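Beta-galactosidase (Bacillus circulans subsp. alkalophilus, PDB 3TTY) releases terminal non-reducing galactose from beta-galactosides by hydrolysis, using a TIM-barrel glycoside hydrolase domain in a chain that probably works as a trimer. Local coordinates at residues A[572-577]-A[602-607]; A[60-65]-A[134-139]; A[289-294]-A[301-306]. One frame throughout, in Å; residues are numbered along the deposited sequence.

Interaction 1: A[572-577]-A[602-607]; sequences LTRNKF and CEEQGV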
# COMPACT_ATOMS: atom_id res chain seq x y z
N LEU A 572 -13.01 -34.56 12.42
CA LEU A 572 -14.01 -35.05 11.47
C LEU A 572 -15.07 -35.89 12.18
O LEU A 572 -14.75 -36.87 12.87
CB LEU A 572 -13.37 -35.85 10.35
CG LEU A 572 -14.36 -36.39 9.32
CD1 LEU A 572 -15.07 -35.27 8.59
CD2 LEU A 572 -13.68 -37.36 8.33
N THR A 573 -16.33 -35.51 12.01
CA THR A 573 -17.42 -36.24 12.65
C THR A 573 -18.49 -36.63 11.64
O THR A 573 -18.66 -35.98 10.61
CB THR A 573 -18.05 -35.43 13.80
OG1 THR A 573 -18.76 -34.30 13.28
CG2 THR A 573 -16.95 -34.94 14.79
N ARG A 574 -19.21 -37.72 11.95
CA ARG A 574 -20.34 -38.18 11.15
C ARG A 574 -21.55 -38.39 12.06
O ARG A 574 -21.49 -39.21 12.99
CB ARG A 574 -20.00 -39.50 10.43
CG ARG A 574 -21.14 -40.09 9.61
CD ARG A 574 -20.78 -41.46 9.05
NE ARG A 574 -21.77 -41.95 8.09
CZ ARG A 574 -22.80 -42.73 8.40
NH1 ARG A 574 -22.99 -43.11 9.66
NH2 ARG A 574 -23.65 -43.14 7.46
N ASN A 575 -22.63 -37.66 11.80
CA ASN A 575 -23.87 -37.83 12.55
C ASN A 575 -24.96 -38.49 11.74
O ASN A 575 -25.33 -38.00 10.68
CB ASN A 575 -24.42 -36.48 13.05
CG ASN A 575 -25.47 -36.67 14.17
OD1 ASN A 575 -25.27 -37.46 15.09
ND2 ASN A 575 -26.59 -35.98 14.07
N LYS A 576 -25.50 -39.60 12.25
CA LYS A 576 -26.66 -40.21 11.61
C LYS A 576 -27.94 -39.48 12.03
O LYS A 576 -28.17 -39.28 13.22
CB LYS A 576 -26.77 -41.70 11.96
CG LYS A 576 -27.81 -42.44 11.11
CD LYS A 576 -27.36 -42.54 9.66
CE LYS A 576 -28.29 -43.42 8.84
NZ LYS A 576 -27.89 -43.52 7.40
N PHE A 577 -28.76 -39.11 11.06
CA PHE A 577 -29.89 -38.24 11.33
C PHE A 577 -31.01 -38.65 10.40
O PHE A 577 -31.00 -38.32 9.22
CB PHE A 577 -29.46 -36.77 11.10
CG PHE A 577 -30.47 -35.75 11.56
CD1 PHE A 577 -30.44 -35.27 12.86
CD2 PHE A 577 -31.42 -35.24 10.68
CE1 PHE A 577 -31.37 -34.32 13.29
CE2 PHE A 577 -32.34 -34.29 11.11
CZ PHE A 577 -32.31 -33.82 12.42
N CYS A 602 -19.31 -39.80 -1.82
CA CYS A 602 -19.95 -40.18 -3.08
C CYS A 602 -20.24 -41.69 -3.15
O CYS A 602 -21.32 -42.10 -3.58
CB CYS A 602 -19.11 -39.73 -4.28
SG CYS A 602 -18.96 -37.92 -4.48
N GLU A 603 -19.29 -42.51 -2.73
CA GLU A 603 -19.53 -43.95 -2.73
C GLU A 603 -20.70 -44.27 -1.81
O GLU A 603 -21.55 -45.09 -2.15
CB GLU A 603 -18.29 -44.74 -2.29
CG GLU A 603 -18.50 -46.25 -2.33
CD GLU A 603 -17.38 -47.04 -1.68
OE1 GLU A 603 -17.53 -48.28 -1.53
OE2 GLU A 603 -16.34 -46.44 -1.31
N GLU A 604 -20.75 -43.62 -0.66
CA GLU A 604 -21.80 -43.87 0.33
C GLU A 604 -23.17 -43.69 -0.30
O GLU A 604 -24.09 -44.44 -0.01
CB GLU A 604 -21.64 -42.92 1.50
CG GLU A 604 -22.65 -43.11 2.61
CD GLU A 604 -22.30 -42.30 3.83
OE1 GLU A 604 -21.76 -41.18 3.65
OE2 GLU A 604 -22.54 -42.77 4.97
N GLN A 605 -23.29 -42.69 -1.16
CA GLN A 605 -24.56 -42.38 -1.78
C GLN A 605 -24.64 -42.99 -3.17
O GLN A 605 -25.53 -42.66 -3.96
CB GLN A 605 -24.75 -40.86 -1.84
CG GLN A 605 -25.05 -40.23 -0.47
CD GLN A 605 -26.50 -40.42 -0.06
OE1 GLN A 605 -27.29 -41.02 -0.78
NE2 GLN A 605 -26.85 -39.90 1.10
N GLY A 606 -23.71 -43.89 -3.47
CA GLY A 606 -23.68 -44.55 -4.76
C GLY A 606 -23.49 -43.61 -5.94
O GLY A 606 -23.98 -43.88 -7.04
N VAL A 607 -22.79 -42.50 -5.74
CA VAL A 607 -22.54 -41.60 -6.87
C VAL A 607 -21.12 -41.80 -7.38
O VAL A 607 -20.19 -41.95 -6.60
CB VAL A 607 -22.86 -40.11 -6.55
CG1 VAL A 607 -22.64 -39.82 -5.09
CG2 VAL A 607 -22.05 -39.17 -7.43

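Interaction 2: A[60-65]-A[134-139]; sequences TWLDDI and ERYKDH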
# COMPACT_ATOMS: atom_id res chain seq x y z
N THR A 60 -30.31 7.27 -36.66
CA THR A 60 -30.07 6.97 -38.07
C THR A 60 -28.79 6.15 -38.28
O THR A 60 -28.77 5.24 -39.10
CB THR A 60 -30.08 8.24 -38.96
OG1 THR A 60 -28.98 9.09 -38.62
CG2 THR A 60 -31.40 8.99 -38.78
N TRP A 61 -27.75 6.46 -37.51
CA TRP A 61 -26.48 5.75 -37.59
C TRP A 61 -26.68 4.29 -37.22
O TRP A 61 -26.12 3.38 -37.84
CB TRP A 61 -25.44 6.38 -36.64
CG TRP A 61 -25.80 6.22 -35.19
CD1 TRP A 61 -26.66 6.99 -34.46
CD2 TRP A 61 -25.36 5.18 -34.30
NE1 TRP A 61 -26.77 6.51 -33.18
CE2 TRP A 61 -25.98 5.40 -33.05
CE3 TRP A 61 -24.49 4.09 -34.44
CZ2 TRP A 61 -25.75 4.57 -31.95
CZ3 TRP A 61 -24.26 3.28 -33.34
CH2 TRP A 61 -24.90 3.52 -32.12
N LEU A 62 -27.49 4.07 -36.20
CA LEU A 62 -27.76 2.72 -35.70
C LEU A 62 -28.65 1.93 -36.67
O LEU A 62 -28.43 0.74 -36.88
CB LEU A 62 -28.40 2.80 -34.32
CG LEU A 62 -28.72 1.46 -33.67
CD1 LEU A 62 -27.45 0.67 -33.55
CD2 LEU A 62 -29.38 1.69 -32.32
N ASP A 63 -29.65 2.59 -37.25
CA ASP A 63 -30.46 1.97 -38.31
C ASP A 63 -29.55 1.30 -39.35
O ASP A 63 -29.78 0.16 -39.74
CB ASP A 63 -31.33 3.00 -39.04
CG ASP A 63 -32.43 3.57 -38.17
OD1 ASP A 63 -32.62 3.09 -37.03
OD2 ASP A 63 -33.12 4.50 -38.64
N ASP A 64 -28.53 2.02 -39.79
CA ASP A 64 -27.65 1.54 -40.85
C ASP A 64 -26.84 0.34 -40.44
O ASP A 64 -26.68 -0.61 -41.21
CB ASP A 64 -26.71 2.64 -41.30
CG ASP A 64 -27.28 3.44 -42.44
OD1 ASP A 64 -28.53 3.48 -42.57
OD2 ASP A 64 -26.48 4.00 -43.21
N ILE A 65 -26.31 0.39 -39.22
CA ILE A 65 -25.58 -0.73 -38.68
C ILE A 65 -26.45 -1.98 -38.63
O ILE A 65 -26.03 -3.06 -39.05
CB ILE A 65 -25.02 -0.39 -37.29
CG1 ILE A 65 -23.82 0.53 -37.45
CG2 ILE A 65 -24.63 -1.66 -36.54
CD1 ILE A 65 -23.56 1.38 -36.22
N GLU A 134 -39.17 0.75 -28.90
CA GLU A 134 -40.22 1.24 -29.77
C GLU A 134 -39.76 1.30 -31.22
O GLU A 134 -40.45 0.83 -32.13
CB GLU A 134 -40.71 2.61 -29.30
CG GLU A 134 -41.62 3.32 -30.32
CD GLU A 134 -42.07 4.70 -29.83
OE1 GLU A 134 -43.29 4.97 -29.89
OE2 GLU A 134 -41.21 5.51 -29.40
N ARG A 135 -38.58 1.87 -31.45
CA ARG A 135 -38.10 2.05 -32.82
C ARG A 135 -37.90 0.70 -33.51
O ARG A 135 -38.18 0.56 -34.70
CB ARG A 135 -36.80 2.85 -32.86
CG ARG A 135 -36.33 3.20 -34.27
CD ARG A 135 -35.07 4.04 -34.24
NE ARG A 135 -34.71 4.56 -35.55
CZ ARG A 135 -35.16 5.71 -36.04
NH1 ARG A 135 -36.00 6.44 -35.32
NH2 ARG A 135 -34.78 6.12 -37.24
N TYR A 136 -37.41 -0.29 -32.77
CA TYR A 136 -37.07 -1.57 -33.39
C TYR A 136 -38.02 -2.69 -33.01
O TYR A 136 -37.67 -3.86 -33.13
CB TYR A 136 -35.62 -1.96 -33.05
CG TYR A 136 -34.62 -0.90 -33.46
CD1 TYR A 136 -34.49 -0.52 -34.79
CD2 TYR A 136 -33.80 -0.27 -32.53
CE1 TYR A 136 -33.59 0.45 -35.19
CE2 TYR A 136 -32.88 0.71 -32.92
CZ TYR A 136 -32.79 1.06 -34.25
OH TYR A 136 -31.89 2.02 -34.66
N LYS A 137 -39.22 -2.33 -32.55
CA LYS A 137 -40.18 -3.30 -32.01
C LYS A 137 -40.57 -4.38 -33.01
O LYS A 137 -41.00 -5.46 -32.62
CB LYS A 137 -41.44 -2.60 -31.51
CG LYS A 137 -42.25 -1.92 -32.61
CD LYS A 137 -43.48 -1.24 -32.04
CE LYS A 137 -44.24 -0.45 -33.10
NZ LYS A 137 -45.07 -1.34 -33.98
N ASP A 138 -40.42 -4.09 -34.29
CA ASP A 138 -40.82 -5.04 -35.32
C ASP A 138 -39.63 -5.61 -36.07
O ASP A 138 -39.81 -6.28 -37.08
CB ASP A 138 -41.80 -4.39 -36.30
CG ASP A 138 -43.12 -4.05 -35.64
OD1 ASP A 138 -43.66 -2.96 -35.93
OD2 ASP A 138 -43.60 -4.86 -34.82
N HIS A 139 -38.43 -5.32 -35.58
CA HIS A 139 -37.25 -5.82 -36.26
C HIS A 139 -37.00 -7.27 -35.89
O HIS A 139 -36.91 -7.60 -34.71
CB HIS A 139 -36.02 -4.96 -36.00
CG HIS A 139 -34.99 -5.07 -37.07
ND1 HIS A 139 -34.28 -6.24 -37.30
CD2 HIS A 139 -34.56 -4.18 -38.00
CE1 HIS A 139 -33.46 -6.06 -38.32
NE2 HIS A 139 -33.60 -4.82 -38.75

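Interaction 3: A[289-294]-A[301-306]; sequences MAHNLM and QPFMLM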
# COMPACT_ATOMS: atom_id res chain seq x y z
N MET A 289 -15.95 -23.59 -11.85
CA MET A 289 -16.84 -23.27 -10.74
C MET A 289 -17.66 -22.00 -11.03
O MET A 289 -18.84 -21.92 -10.66
CB MET A 289 -16.06 -23.14 -9.42
CG MET A 289 -16.95 -23.12 -8.18
SD MET A 289 -16.06 -22.92 -6.63
CE MET A 289 -15.15 -21.41 -6.95
N ALA A 290 -17.05 -21.03 -11.71
CA ALA A 290 -17.77 -19.81 -12.08
C ALA A 290 -18.87 -20.02 -13.15
O ALA A 290 -19.98 -19.51 -13.01
CB ALA A 290 -16.78 -18.70 -12.51
N HIS A 291 -18.56 -20.76 -14.21
CA HIS A 291 -19.58 -21.09 -15.20
C HIS A 291 -20.69 -21.83 -14.47
O HIS A 291 -21.88 -21.58 -14.68
CB HIS A 291 -19.05 -22.02 -16.29
CG HIS A 291 -18.01 -21.41 -17.19
ND1 HIS A 291 -18.25 -20.31 -17.98
CD2 HIS A 291 -16.73 -21.79 -17.45
CE1 HIS A 291 -17.16 -20.03 -18.68
NE2 HIS A 291 -16.23 -20.91 -18.37
N ASN A 292 -20.28 -22.77 -13.62
CA ASN A 292 -21.21 -23.57 -12.84
C ASN A 292 -22.16 -22.69 -12.04
O ASN A 292 -23.37 -22.85 -12.11
CB ASN A 292 -20.43 -24.49 -11.90
CG ASN A 292 -21.23 -25.71 -11.47
OD1 ASN A 292 -22.41 -25.60 -11.10
ND2 ASN A 292 -20.60 -26.87 -11.51
N LEU A 293 -21.60 -21.74 -11.30
CA LEU A 293 -22.41 -20.83 -10.51
C LEU A 293 -23.39 -20.07 -11.40
O LEU A 293 -24.50 -19.75 -10.98
CB LEU A 293 -21.52 -19.84 -9.75
CG LEU A 293 -22.26 -18.81 -8.89
CD1 LEU A 293 -23.00 -19.51 -7.74
CD2 LEU A 293 -21.29 -17.79 -8.36
N MET A 294 -22.99 -19.76 -12.62
CA MET A 294 -23.86 -18.97 -13.48
C MET A 294 -25.06 -19.80 -13.91
O MET A 294 -26.16 -19.29 -14.12
CB MET A 294 -23.10 -18.44 -14.70
CG MET A 294 -21.97 -17.46 -14.39
SD MET A 294 -22.49 -15.90 -13.65
CE MET A 294 -22.31 -16.29 -11.90
N GLN A 301 -30.78 -23.50 -15.50
CA GLN A 301 -31.05 -22.97 -16.83
C GLN A 301 -29.75 -22.59 -17.53
O GLN A 301 -28.86 -21.97 -16.94
CB GLN A 301 -31.99 -21.77 -16.77
CG GLN A 301 -32.35 -21.21 -18.14
CD GLN A 301 -33.25 -20.00 -18.05
OE1 GLN A 301 -34.07 -19.89 -17.14
NE2 GLN A 301 -33.09 -19.06 -19.00
N PRO A 302 -29.61 -22.99 -18.80
CA PRO A 302 -28.39 -22.65 -19.52
C PRO A 302 -28.21 -21.13 -19.61
O PRO A 302 -29.20 -20.41 -19.54
CB PRO A 302 -28.62 -23.27 -20.91
CG PRO A 302 -29.59 -24.40 -20.65
CD PRO A 302 -30.49 -23.89 -19.57
N PHE A 303 -26.98 -20.66 -19.75
CA PHE A 303 -26.74 -19.22 -19.79
C PHE A 303 -26.02 -18.78 -21.07
O PHE A 303 -25.61 -19.61 -21.87
CB PHE A 303 -25.90 -18.82 -18.59
CG PHE A 303 -24.60 -19.56 -18.51
CD1 PHE A 303 -23.48 -19.09 -19.18
CD2 PHE A 303 -24.51 -20.76 -17.82
CE1 PHE A 303 -22.29 -19.78 -19.14
CE2 PHE A 303 -23.32 -21.46 -17.78
CZ PHE A 303 -22.21 -20.97 -18.43
N MET A 304 -25.88 -17.47 -21.25
CA MET A 304 -25.04 -16.92 -22.30
C MET A 304 -23.64 -16.67 -21.76
O MET A 304 -23.48 -16.11 -20.68
CB MET A 304 -25.60 -15.59 -22.82
CG MET A 304 -27.01 -15.65 -23.38
SD MET A 304 -27.63 -14.04 -23.91
CE MET A 304 -26.48 -13.60 -25.22
N LEU A 305 -22.63 -17.09 -22.51
CA LEU A 305 -21.29 -16.54 -22.37
C LEU A 305 -21.39 -15.29 -23.23
O LEU A 305 -21.46 -15.38 -24.47
CB LEU A 305 -20.24 -17.48 -22.96
CG LEU A 305 -18.79 -17.59 -22.45
CD1 LEU A 305 -17.77 -17.63 -23.60
CD2 LEU A 305 -18.44 -16.52 -21.43
N MET A 306 -21.47 -14.13 -22.58
CA MET A 306 -21.61 -12.88 -23.32
C MET A 306 -20.24 -12.42 -23.78
O MET A 306 -20.11 -11.87 -24.87
CB MET A 306 -22.29 -11.81 -22.46
CG MET A 306 -22.53 -10.48 -23.16
SD MET A 306 -23.83 -10.54 -24.41
CE MET A 306 -25.27 -10.93 -23.41
O HOH W 1 -28.48 -19.83 -15.39

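Interaction 1: A[572-577]-A[602-607]
Arg574 and Glu604 reach toward each other from opposite directions and make a salt bridge at the surface, joining strand 570-577 of the mixed sheet to the last turn of helix 591-604 in the trimerisation domain. The bridge leans on one carboxylate oxygen: Arg574 NH2 lies 2.8 Å from Glu604 OE2, although the exact place of that nitrogen is doubtful because it sits too close to another atom of the model. Arg574 NE adds a weak bond of 3.3 Å to the same Glu604 OE2. The oxygen meets the guanidinium at its edge, with the carboxylate plane turned 31° from that of the guanidinium.

Length makes the contact possible. Arg574 CA and Glu604 CA are 12.3 Å apart; both first torsions place CG opposite the backbone N (178° and -178°), and both chains run on extended.

In the next shell, Tyr583 ties the pair together from strand 580-585, the antiparallel neighbour of 570-577. Its hydroxyl is the firmer partner of the acid, hydrogen-bonded to Glu604 OE1, and it also shares the one N-H of Arg574 NE with Glu604 OE2. Both carboxylate oxygens are thus engaged, and the acid is probably held in one orientation. Lys576 NZ, 5.9 Å from Glu604 OE2, is too far to bond and may add only a mild favourable field; its own bonds go to Gln581 OE1 and Asn579 O.

Behind Glu604 the helix closes with a Schellman motif. Gly606 supplies the positive phi, Gly606 N bonds Glu603 O, and Val607 N reaches back to Cys602 O at 2.6 Å.

Interaction 2: A[60-65]-A[134-139]
Asp63 takes hold of two consecutive residues, Arg135 and Tyr136, where helix 119-135 runs out beside helix 60-71. The salt bridge is side-on and nearly flat: Arg135 NE bonds Asp63 OD1 at 3.0 Å and Arg135 NH2 bonds Asp63 OD2 at 2.7 Å. Each oxygen uses its syn lone pair, and the second bond is almost straight at 175°. Tyr136 OH donates to Asp63 OD1 as well, at 2.7 Å and nearly along the C-O direction, its ring standing close to perpendicular (86°) to the carboxylate.

The apolar packing lies inward, tight around the buried Tyr136. Leu62, its CG turned opposite the backbone N (chi1 -180°), brings CD2 to 3.7 Å from Tyr136 CE2, and Leu62 CG lies 3.4 Å from Tyr136 OH. On the solvent side the exposed Arg135 runs out extended, anchored by its salt bridge and resting on Phe59. Beyond it Lys137 and Asp138 pair within the type I turn from Tyr136 to His139.

These are neighbouring outer helices of the TIM barrel, following strands 39-42 and 75-79, and the turn leads on to strand 142-146. Tyr136 and His139 also pack on Ile66 of helix 60-71, while Glu134 and Lys137 touch Trp243 of helix 215-243.

Interaction 3: A[289-294]-A[301-306]
Met294 and Phe303 bring helix 284-296 and strand 303-307 closest together, Met294 CA standing 6.9 Å from Phe303 CA, while further along Leu305 CA faces His291 CA at 8.7 Å. Phe303 fills the gap. Its CG sits between the backbone N and the carbonyl carbon (chi1 57°), which sends the ring to the helix. Met294 CB rests over one face in a CH-pi contact, 4.2 Å from the ring centroid; the rest of that methionine bends away, so its sulfur and methyl take no part. The outer atoms of the ring, CE2 and CZ, meet His291 obliquely: Phe303 CE2 lies 3.4 Å from His291 O, and Phe303 CZ is 4.0 Å from His291 CB, the two side chains crossing at about a right angle.

No direct hydrogen bond joins the segments. One water lies within hydrogen-bonding distance of both Met294 O and Gln301 O, 2.7 Å from each. Trp274 of strand 273-275 packs against both the Phe303 and the His291 rings, with its NE1 hydrogen-bonded to His291 ND1.

This is the helix-to-strand half of a beta-alpha-beta unit of the TIM barrel, whose two strands carry the galactose-pocket residues Asp275 and Glu307.

In the fold
Interactions 2 and 3 both belong to the TIM barrel but at different depths: 289-294 with 301-306 is buried between an outer helix and a barrel strand, whereas 60-65 with 134-139 joins two outer helices and is only partly buried. Interaction 1 lies in the trimerisation domain, at the surface, across the chain's centre from interaction 2, 58 Å between centres. The chemistry follows: aromatic and aliphatic packing with one water in interaction 3, a two-bond salt bridge and a tyrosine hydrogen bond backed by apolar contacts in interaction 2, and a single charged, hydrogen-bonded pair with no apolar packing across the segments in interaction 1. Both acids meet a tyrosine hydroxyl, in interaction 1 from a neighbouring strand.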